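Local coordinates for serine protease inhibitor (Thermoanaerobacter tengcongensis, PDB 2PEF), which probably inhibits serine-type endopeptidases as a member of the serpin family and is seen here in its latent state, at residues T76-L81 with L89-S94; L42-N47 with N93-K98; E208-F213 with N236-T241. All blocks are in the same frame, centred on the assembly; numbering follows the deposited sequence.

Contact 1 of 3, residues T76-L81 with L89-S94; sequences TYMKKL and LTIANS
M78 and L81, one turn apart at the end of helix 67-80, receive the tip of I91 from the strand between them. The CD1 methyl of I91 touches M78 CG at 3.8 Å, and the same methyl meets L81 CD1 at 3.8 Å. The end of I91 thus meets the M78 chain at a methylene and L81 at a methyl, each helix side chain standing roughly perpendicular to it. The other branch of I91 is used too: its CG2 lies 3.9 Å from M78 SD. The thioether then bends at its last torsion (chi3 -79°), which turns CE back from the strand and leaves SD as the atom facing it. Further along the strand, SD comes within 4.1 Å of N93 ND2, a van der Waals approach. That ND2 bonds Y116 O, and OD1 of the same amide accepts from N162 ND2. Strand 87-98 belongs to the central serpin beta-sheet A, and helix 67-80 lies beside helix 35-46, whose L40 touches both M78 and I91. At the start of 89-94, L81 CD1 reaches L89 CD2 at 4.1 Å, with the two leucines running obliquely past each other. L81 is the first residue to leave the helical conformation. Its CG rests 4.0 Å above the plane of the Y77 ring, toward the rim, so this leucine packs between an aromatic face and the strand. No direct hydrogen bond spans the segments; one water donates to both L81 O (2.7 Å) and L89 O (2.6 Å), tying the backbones together.

Contact 2 of 3, residues L42-N47 with N93-K98; sequences LAMTAN and NSIWFK
Helix 35-46 packs against one face of the serpin beta-sheet A, and here M44 bridges it to N93 and I95 of strand 87-98. The axes of the segments 42-46 and 93-98 stand 10.3 Å apart and cross at -48°, a gap wide enough that one long side chain spans it. With CG anti to its carbonyl carbon (chi1 -79°) and an extended second torsion, M44 carries SD to the strand, and a bend at chi3 (-68°) swings CE alongside N93. There SD lies 3.7 Å from N93 CB and 3.9 Å from I95 CD1. Beyond the sulfur, the CE methyl approaches the N93 amide obliquely from its CB and OD1 side, 3.6 Å from OD1. S94 points the other way, and its OG accepts from W96 NE1 at 2.9 Å, on the face where W96 stacks with F121. Back on the first segment, the N47 amide bonds to A43 O, ND2 approaching at 3.0 Å from above the carbonyl plane, and its OD1 meets N71. No hydrogen bond joins helix to strand. N93 OD1 keeps N162 as its polar partner, so the methyl covers a buried, already bonded oxygen, and the join rests on dispersion with perhaps a slight polarisation of CE.

Contact 3 of 3, residues E208-F213 with N236-T241; sequences ENAVGF and NEYIKT
E208 begins the segment in the tight turn between strands 203-207 and 210-216, and it meets Y238 through its backbone: E208 O lies 4.3 Å from Y238 CE1, at the ring's edge and near its plane. Its carboxylate leads off in another direction. N209 follows in a left-handed backbone conformation, which lets the chain turn into the next strand, and its backbone bonds to D230. A210 then makes the main touch, with its CB pointing to the helix and 3.6 Å from Y238 CE1. The methyl comes at the ring obliquely, and the same CB is 4.1 Å from Y238 CZ, so the methyl lies against the CE1-CZ side of the ring. This is the packing of the short helix 235-241 on strands of the serpin beta-sheet B, where the tyrosine also touches I227, P229 and I352. Y238 gets there because its CG is anti to the backbone N (chi1 177°), carrying the ring out from the helix to the strands. One turn on, T241 OG1 donates to Y238 O at 2.6 Å, a bond from side chain to helix backbone. Beyond A210 the strand is held by its neighbours, with V211 paired to L228 and G212 to I205 through backbone hydrogen bonds.

In the fold
Contacts 1 and 2 follow one another along strand 87-98, with centres about 15 Å apart and N93 and S94 common to both. In the chain 42-47 comes first, then 76-81, and both close on that strand; helix 67-80 meets residues 89-93, while helix 35-46 runs along both contacts. Contact 3 comes later and sits on the opposite side of the chain's centre, about 30 Å from contact 1 and about 35 Å from contact 2 between centres. It joins helix 235-241 to strand 210-216 of sheet B. Strand 322-331, lying between 158-169 and 310-318, is probably the inserted reactive-centre strand of the latent form. The first two contacts therefore back the expanded sheet A, one strand beyond the insertion's neighbour.

Contact 1 of 3, residues T76-L81 with L89-S94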
loop_
_atom_site.group_PDB
_atom_site.type_symbol
_atom_site.label_atom_id
_atom_site.label_comp_id
_atom_site.label_asym_id
_atom_site.label_seq_id
_atom_site.Cartn_x
_atom_site.Cartn_y
_atom_site.Cartn_z
ATOM N N THR A 76 8.588 8.732 -12.731
ATOM C CA THR A 76 9.914 9.076 -12.229
ATOM C C THR A 76 10.168 8.423 -10.869
ATOM O O THR A 76 11.262 7.904 -10.612
ATOM C CB THR A 76 10.084 10.600 -12.129
ATOM O OG1 THR A 76 9.691 11.201 -13.372
ATOM C CG2 THR A 76 11.532 10.962 -11.823
ATOM N N TYR A 77 9.146 8.442 -10.017
ATOM C CA TYR A 77 9.231 7.824 -8.696
ATOM C C TYR A 77 9.546 6.336 -8.804
ATOM O O TYR A 77 10.466 5.843 -8.149
ATOM C CB TYR A 77 7.939 8.041 -7.907
ATOM C CG TYR A 77 8.059 7.684 -6.443
ATOM C CD1 TYR A 77 8.978 8.338 -5.621
ATOM C CD2 TYR A 77 7.249 6.700 -5.878
ATOM C CE1 TYR A 77 9.091 8.019 -4.272
ATOM C CE2 TYR A 77 7.354 6.371 -4.524
ATOM C CZ TYR A 77 8.278 7.033 -3.730
ATOM O OH TYR A 77 8.389 6.708 -2.397
ATOM N N MET A 78 8.782 5.628 -9.637
ATOM C CA MET A 78 9.001 4.200 -9.875
ATOM C C MET A 78 10.382 3.923 -10.470
ATOM O O MET A 78 11.044 2.948 -10.097
ATOM C CB MET A 78 7.918 3.630 -10.790
ATOM C CG MET A 78 6.547 3.519 -10.144
ATOM S SD MET A 78 5.406 2.604 -11.192
ATOM C CE MET A 78 4.961 3.865 -12.383
ATOM N N LYS A 79 10.812 4.791 -11.381
ATOM C CA LYS A 79 12.114 4.678 -12.023
ATOM C C LYS A 79 13.248 4.776 -11.008
ATOM O O LYS A 79 14.281 4.123 -11.168
ATOM C CB LYS A 79 12.271 5.767 -13.090
ATOM C CG LYS A 79 13.487 5.620 -13.987
ATOM C CD LYS A 79 13.360 6.526 -15.198
ATOM C CE LYS A 79 14.529 6.361 -16.145
ATOM N NZ LYS A 79 14.269 7.054 -17.444
ATOM N N LYS A 80 13.043 5.579 -9.962
ATOM C CA LYS A 80 14.107 5.880 -8.997
ATOM C C LYS A 80 14.048 5.103 -7.675
ATOM O O LYS A 80 14.984 5.186 -6.866
ATOM C CB LYS A 80 14.189 7.390 -8.748
ATOM C CG LYS A 80 14.816 8.157 -9.913
ATOM C CD LYS A 80 14.943 9.658 -9.644
ATOM C CE LYS A 80 16.075 9.999 -8.670
ATOM N NZ LYS A 80 17.412 9.441 -9.058
ATOM N N LEU A 81 12.967 4.358 -7.448
ATOM C CA LEU A 81 12.861 3.529 -6.249
ATOM C C LEU A 81 13.890 2.407 -6.325
ATOM O O LEU A 81 13.838 1.586 -7.246
ATOM C CB LEU A 81 11.446 2.958 -6.077
ATOM C CG LEU A 81 10.398 3.852 -5.411
ATOM C CD1 LEU A 81 9.010 3.249 -5.600
ATOM C CD2 LEU A 81 10.693 4.105 -3.923
ATOM N N LEU A 89 12.656 -4.008 -4.164
ATOM C CA LEU A 89 11.313 -3.475 -4.321
ATOM C C LEU A 89 10.958 -3.484 -5.803
ATOM O O LEU A 89 11.598 -2.802 -6.608
ATOM C CB LEU A 89 11.190 -2.065 -3.717
ATOM C CG LEU A 89 9.801 -1.406 -3.712
ATOM C CD1 LEU A 89 8.784 -2.203 -2.906
ATOM C CD2 LEU A 89 9.868 0.009 -3.181
ATOM N N THR A 90 9.964 -4.292 -6.163
ATOM C CA THR A 90 9.512 -4.365 -7.552
ATOM C C THR A 90 8.038 -3.994 -7.652
ATOM O O THR A 90 7.251 -4.280 -6.744
ATOM C CB THR A 90 9.754 -5.751 -8.198
ATOM O OG1 THR A 90 9.176 -6.775 -7.381
ATOM C CG2 THR A 90 11.253 -6.024 -8.373
ATOM N N ILE A 91 7.684 -3.341 -8.757
ATOM C CA ILE A 91 6.321 -2.872 -8.996
ATOM C C ILE A 91 5.828 -3.418 -10.334
ATOM O O ILE A 91 6.577 -3.452 -11.310
ATOM C CB ILE A 91 6.250 -1.320 -8.997
ATOM C CG1 ILE A 91 6.685 -0.766 -7.635
ATOM C CG2 ILE A 91 4.845 -0.832 -9.363
ATOM C CD1 ILE A 91 7.050 0.710 -7.637
ATOM N N ALA A 92 4.569 -3.849 -10.370
ATOM C CA ALA A 92 3.986 -4.403 -11.585
ATOM C C ALA A 92 2.578 -3.883 -11.783
ATOM O O ALA A 92 1.781 -3.817 -10.844
ATOM C CB ALA A 92 3.995 -5.922 -11.546
ATOM N N ASN A 93 2.288 -3.498 -13.018
ATOM C CA ASN A 93 0.974 -3.000 -13.376
ATOM C C ASN A 93 0.422 -3.803 -14.536
ATOM O O ASN A 93 1.175 -4.221 -15.416
ATOM C CB ASN A 93 1.055 -1.523 -13.744
ATOM C CG ASN A 93 1.479 -0.660 -12.573
ATOM O OD1 ASN A 93 0.809 -0.629 -11.543
ATOM N ND2 ASN A 93 2.604 0.021 -12.717
ATOM N N SER A 94 -0.888 -4.027 -14.525
ATOM C CA SER A 94 -1.548 -4.689 -15.641
ATOM C C SER A 94 -2.969 -4.199 -15.865
ATOM O O SER A 94 -3.623 -3.698 -14.947
ATOM C CB SER A 94 -1.524 -6.217 -15.474
ATOM O OG SER A 94 -2.198 -6.618 -14.301
HETATM O O HOH W 1 12.046 -0.429 -7.671
#

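Contact 2 of 3, residues L42-N47 with N93-K98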
loop_
_atom_site.group_PDB
_atom_site.type_symbol
_atom_site.label_atom_id
_atom_site.label_comp_id
_atom_site.label_asym_id
_atom_site.label_seq_id
_atom_site.Cartn_x
_atom_site.Cartn_y
_atom_site.Cartn_z
ATOM N N LEU A 42 -4.983 3.492 -9.016
ATOM C CA LEU A 42 -5.948 4.570 -9.183
ATOM C C LEU A 42 -5.479 5.615 -10.191
ATOM O O LEU A 42 -6.296 6.196 -10.905
ATOM C CB LEU A 42 -6.263 5.219 -7.834
ATOM C CG LEU A 42 -7.032 4.350 -6.828
ATOM C CD1 LEU A 42 -6.939 4.943 -5.428
ATOM C CD2 LEU A 42 -8.494 4.161 -7.237
ATOM N N ALA A 43 -4.171 5.861 -10.241
ATOM C CA ALA A 43 -3.626 6.803 -11.218
ATOM C C ALA A 43 -3.794 6.270 -12.642
ATOM O O ALA A 43 -4.160 7.026 -13.557
ATOM C CB ALA A 43 -2.173 7.108 -10.914
ATOM N N MET A 44 -3.548 4.971 -12.826
ATOM C CA MET A 44 -3.816 4.312 -14.110
ATOM C C MET A 44 -5.275 4.502 -14.498
ATOM O O MET A 44 -5.582 4.902 -15.621
ATOM C CB MET A 44 -3.503 2.812 -14.049
ATOM C CG MET A 44 -2.027 2.457 -14.159
ATOM S SD MET A 44 -1.766 0.727 -14.587
ATOM C CE MET A 44 -2.341 -0.119 -13.118
ATOM N N THR A 45 -6.164 4.228 -13.545
ATOM C CA THR A 45 -7.601 4.314 -13.755
ATOM C C THR A 45 -8.026 5.734 -14.137
ATOM O O THR A 45 -8.883 5.913 -15.000
ATOM C CB THR A 45 -8.381 3.841 -12.501
ATOM O OG1 THR A 45 -7.923 2.541 -12.110
ATOM C CG2 THR A 45 -9.878 3.774 -12.774
ATOM N N ALA A 46 -7.404 6.732 -13.509
ATOM C CA ALA A 46 -7.744 8.137 -13.737
ATOM C C ALA A 46 -7.475 8.597 -15.171
ATOM O O ALA A 46 -8.117 9.532 -15.658
ATOM C CB ALA A 46 -7.014 9.036 -12.739
ATOM N N ASN A 47 -6.534 7.933 -15.840
ATOM C CA ASN A 47 -6.202 8.243 -17.233
ATOM C C ASN A 47 -7.287 7.842 -18.223
ATOM O O ASN A 47 -7.213 8.183 -19.406
ATOM C CB ASN A 47 -4.862 7.613 -17.615
ATOM C CG ASN A 47 -3.689 8.472 -17.201
ATOM O OD1 ASN A 47 -3.355 9.448 -17.876
ATOM N ND2 ASN A 47 -3.065 8.127 -16.084
ATOM N N ASN A 93 2.288 -3.498 -13.018
ATOM C CA ASN A 93 0.974 -3.000 -13.376
ATOM C C ASN A 93 0.422 -3.803 -14.536
ATOM O O ASN A 93 1.175 -4.221 -15.416
ATOM C CB ASN A 93 1.055 -1.523 -13.744
ATOM C CG ASN A 93 1.479 -0.660 -12.573
ATOM O OD1 ASN A 93 0.809 -0.629 -11.543
ATOM N ND2 ASN A 93 2.604 0.021 -12.717
ATOM N N SER A 94 -0.888 -4.027 -14.525
ATOM C CA SER A 94 -1.548 -4.689 -15.641
ATOM C C SER A 94 -2.969 -4.199 -15.865
ATOM O O SER A 94 -3.623 -3.698 -14.947
ATOM C CB SER A 94 -1.524 -6.217 -15.474
ATOM O OG SER A 94 -2.198 -6.618 -14.301
ATOM N N ILE A 95 -3.417 -4.330 -17.110
ATOM C CA ILE A 95 -4.800 -4.095 -17.492
ATOM C C ILE A 95 -5.271 -5.391 -18.133
ATOM O O ILE A 95 -4.521 -6.038 -18.874
ATOM C CB ILE A 95 -4.940 -2.942 -18.536
ATOM C CG1 ILE A 95 -4.035 -1.745 -18.189
ATOM C CG2 ILE A 95 -6.414 -2.537 -18.725
ATOM C CD1 ILE A 95 -4.385 -0.993 -16.912
ATOM N N TRP A 96 -6.501 -5.777 -17.810
ATOM C CA TRP A 96 -7.137 -6.954 -18.386
ATOM C C TRP A 96 -8.477 -6.495 -18.938
ATOM O O TRP A 96 -9.282 -5.919 -18.208
ATOM C CB TRP A 96 -7.362 -8.024 -17.308
ATOM C CG TRP A 96 -6.115 -8.437 -16.573
ATOM C CD1 TRP A 96 -5.440 -7.717 -15.629
ATOM C CD2 TRP A 96 -5.413 -9.676 -16.710
ATOM N NE1 TRP A 96 -4.349 -8.424 -15.179
ATOM C CE2 TRP A 96 -4.311 -9.634 -15.822
ATOM C CE3 TRP A 96 -5.610 -10.823 -17.492
ATOM C CZ2 TRP A 96 -3.406 -10.691 -15.701
ATOM C CZ3 TRP A 96 -4.707 -11.875 -17.373
ATOM C CH2 TRP A 96 -3.621 -11.800 -16.481
ATOM N N PHE A 97 -8.702 -6.718 -20.230
ATOM C CA PHE A 97 -9.965 -6.320 -20.850
ATOM C C PHE A 97 -10.602 -7.434 -21.680
ATOM O O PHE A 97 -9.901 -8.248 -22.289
ATOM C CB PHE A 97 -9.822 -5.020 -21.661
ATOM C CG PHE A 97 -8.964 -5.148 -22.892
ATOM C CD1 PHE A 97 -9.521 -5.530 -24.109
ATOM C CD2 PHE A 97 -7.602 -4.870 -22.838
ATOM C CE1 PHE A 97 -8.733 -5.645 -25.253
ATOM C CE2 PHE A 97 -6.806 -4.982 -23.981
ATOM C CZ PHE A 97 -7.373 -5.368 -25.187
ATOM N N LYS A 98 -11.932 -7.456 -21.688
ATOM C CA LYS A 98 -12.703 -8.456 -22.417
ATOM C C LYS A 98 -12.783 -8.092 -23.897
ATOM O O LYS A 98 -13.572 -7.233 -24.294
ATOM C CB LYS A 98 -14.105 -8.594 -21.816
ATOM C CG LYS A 98 -14.907 -9.750 -22.378
ATOM C CD LYS A 98 -16.246 -9.878 -21.674
ATOM C CE LYS A 98 -17.035 -11.053 -22.213
ATOM N NZ LYS A 98 -18.412 -11.078 -21.653
#

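Contact 3 of 3, residues E208-F213 with N236-T241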
loop_
_atom_site.group_PDB
_atom_site.type_symbol
_atom_site.label_atom_id
_atom_site.label_comp_id
_atom_site.label_asym_id
_atom_site.label_seq_id
_atom_site.Cartn_x
_atom_site.Cartn_y
_atom_site.Cartn_z
ATOM N N GLU A 208 4.296 13.986 20.903
ATOM C CA GLU A 208 3.261 13.996 21.920
ATOM C C GLU A 208 2.569 12.640 21.900
ATOM O O GLU A 208 2.180 12.144 20.839
ATOM C CB GLU A 208 2.268 15.138 21.695
ATOM C CG GLU A 208 2.887 16.531 21.795
ATOM C CD GLU A 208 3.591 16.788 23.121
ATOM O OE1 GLU A 208 2.915 16.832 24.170
ATOM O OE2 GLU A 208 4.828 16.960 23.108
ATOM N N ASN A 209 2.477 12.031 23.078
ATOM C CA ASN A 209 1.830 10.726 23.268
ATOM C C ASN A 209 2.427 9.546 22.492
ATOM O O ASN A 209 1.766 8.526 22.313
ATOM C CB ASN A 209 0.322 10.828 23.025
ATOM C CG ASN A 209 -0.363 11.722 24.029
ATOM O OD1 ASN A 209 -0.542 11.350 25.190
ATOM N ND2 ASN A 209 -0.760 12.905 23.588
ATOM N N ALA A 210 3.674 9.667 22.050
ATOM C CA ALA A 210 4.299 8.571 21.309
ATOM C C ALA A 210 5.813 8.587 21.389
ATOM O O ALA A 210 6.435 9.650 21.416
ATOM C CB ALA A 210 3.849 8.577 19.853
ATOM N N VAL A 211 6.386 7.390 21.448
ATOM C CA VAL A 211 7.821 7.175 21.279
ATOM C C VAL A 211 8.016 6.085 20.224
ATOM O O VAL A 211 7.065 5.413 19.826
ATOM C CB VAL A 211 8.556 6.809 22.614
ATOM C CG1 VAL A 211 8.417 7.933 23.639
ATOM C CG2 VAL A 211 8.071 5.469 23.192
ATOM N N GLY A 212 9.248 5.906 19.769
ATOM C CA GLY A 212 9.526 4.880 18.773
ATOM C C GLY A 212 10.931 4.982 18.239
ATOM O O GLY A 212 11.767 5.685 18.804
ATOM N N PHE A 213 11.173 4.284 17.134
ATOM C CA PHE A 213 12.494 4.235 16.520
ATOM C C PHE A 213 12.413 4.010 15.013
ATOM O O PHE A 213 11.359 3.652 14.467
ATOM C CB PHE A 213 13.344 3.134 17.169
ATOM C CG PHE A 213 12.786 1.743 16.987
ATOM C CD1 PHE A 213 13.071 1.006 15.837
ATOM C CD2 PHE A 213 11.986 1.161 17.975
ATOM C CE1 PHE A 213 12.564 -0.277 15.665
ATOM C CE2 PHE A 213 11.472 -0.128 17.810
ATOM C CZ PHE A 213 11.757 -0.843 16.655
ATOM N N ASN A 236 -6.318 4.346 17.940
ATOM C CA ASN A 236 -7.209 5.000 16.986
ATOM C C ASN A 236 -7.192 6.521 17.084
ATOM O O ASN A 236 -7.251 7.208 16.067
ATOM C CB ASN A 236 -8.640 4.466 17.110
ATOM C CG ASN A 236 -8.805 3.098 16.477
ATOM O OD1 ASN A 236 -7.921 2.621 15.761
ATOM N ND2 ASN A 236 -9.937 2.459 16.735
ATOM N N GLU A 237 -7.098 7.041 18.304
ATOM C CA GLU A 237 -7.022 8.484 18.492
ATOM C C GLU A 237 -5.670 9.002 18.025
ATOM O O GLU A 237 -5.590 10.063 17.416
ATOM C CB GLU A 237 -7.285 8.891 19.942
ATOM C CG GLU A 237 -7.276 10.407 20.182
ATOM C CD GLU A 237 -8.199 11.183 19.244
ATOM O OE1 GLU A 237 -9.392 10.827 19.134
ATOM O OE2 GLU A 237 -7.722 12.157 18.619
ATOM N N TYR A 238 -4.605 8.253 18.296
ATOM C CA TYR A 238 -3.300 8.648 17.770
ATOM C C TYR A 238 -3.317 8.729 16.241
ATOM O O TYR A 238 -2.809 9.687 15.655
ATOM C CB TYR A 238 -2.176 7.718 18.253
ATOM C CG TYR A 238 -0.851 8.111 17.647
ATOM C CD1 TYR A 238 -0.073 9.120 18.213
ATOM C CD2 TYR A 238 -0.402 7.508 16.470
ATOM C CE1 TYR A 238 1.132 9.502 17.628
ATOM C CE2 TYR A 238 0.786 7.886 15.883
ATOM C CZ TYR A 238 1.549 8.879 16.465
ATOM O OH TYR A 238 2.730 9.244 15.871
ATOM N N ILE A 239 -3.890 7.715 15.597
ATOM C CA ILE A 239 -3.956 7.675 14.136
ATOM C C ILE A 239 -4.819 8.819 13.594
ATOM O O ILE A 239 -4.520 9.394 12.549
ATOM C CB ILE A 239 -4.425 6.286 13.634
ATOM C CG1 ILE A 239 -3.336 5.243 13.915
ATOM C CG2 ILE A 239 -4.757 6.312 12.151
ATOM C CD1 ILE A 239 -3.805 3.815 13.790
ATOM N N LYS A 240 -5.866 9.171 14.335
ATOM C CA LYS A 240 -6.730 10.288 13.966
ATOM C C LYS A 240 -5.950 11.607 13.886
ATOM O O LYS A 240 -6.227 12.438 13.019
ATOM C CB LYS A 240 -7.890 10.407 14.957
ATOM C CG LYS A 240 -9.042 11.253 14.449
ATOM N N THR A 241 -4.972 11.785 14.776
ATOM C CA THR A 241 -4.160 13.009 14.818
ATOM C C THR A 241 -3.145 13.103 13.684
ATOM O O THR A 241 -2.607 14.174 13.416
ATOM C CB THR A 241 -3.393 13.181 16.161
ATOM O OG1 THR A 241 -2.344 12.203 16.267
ATOM C CG2 THR A 241 -4.333 13.080 17.345
#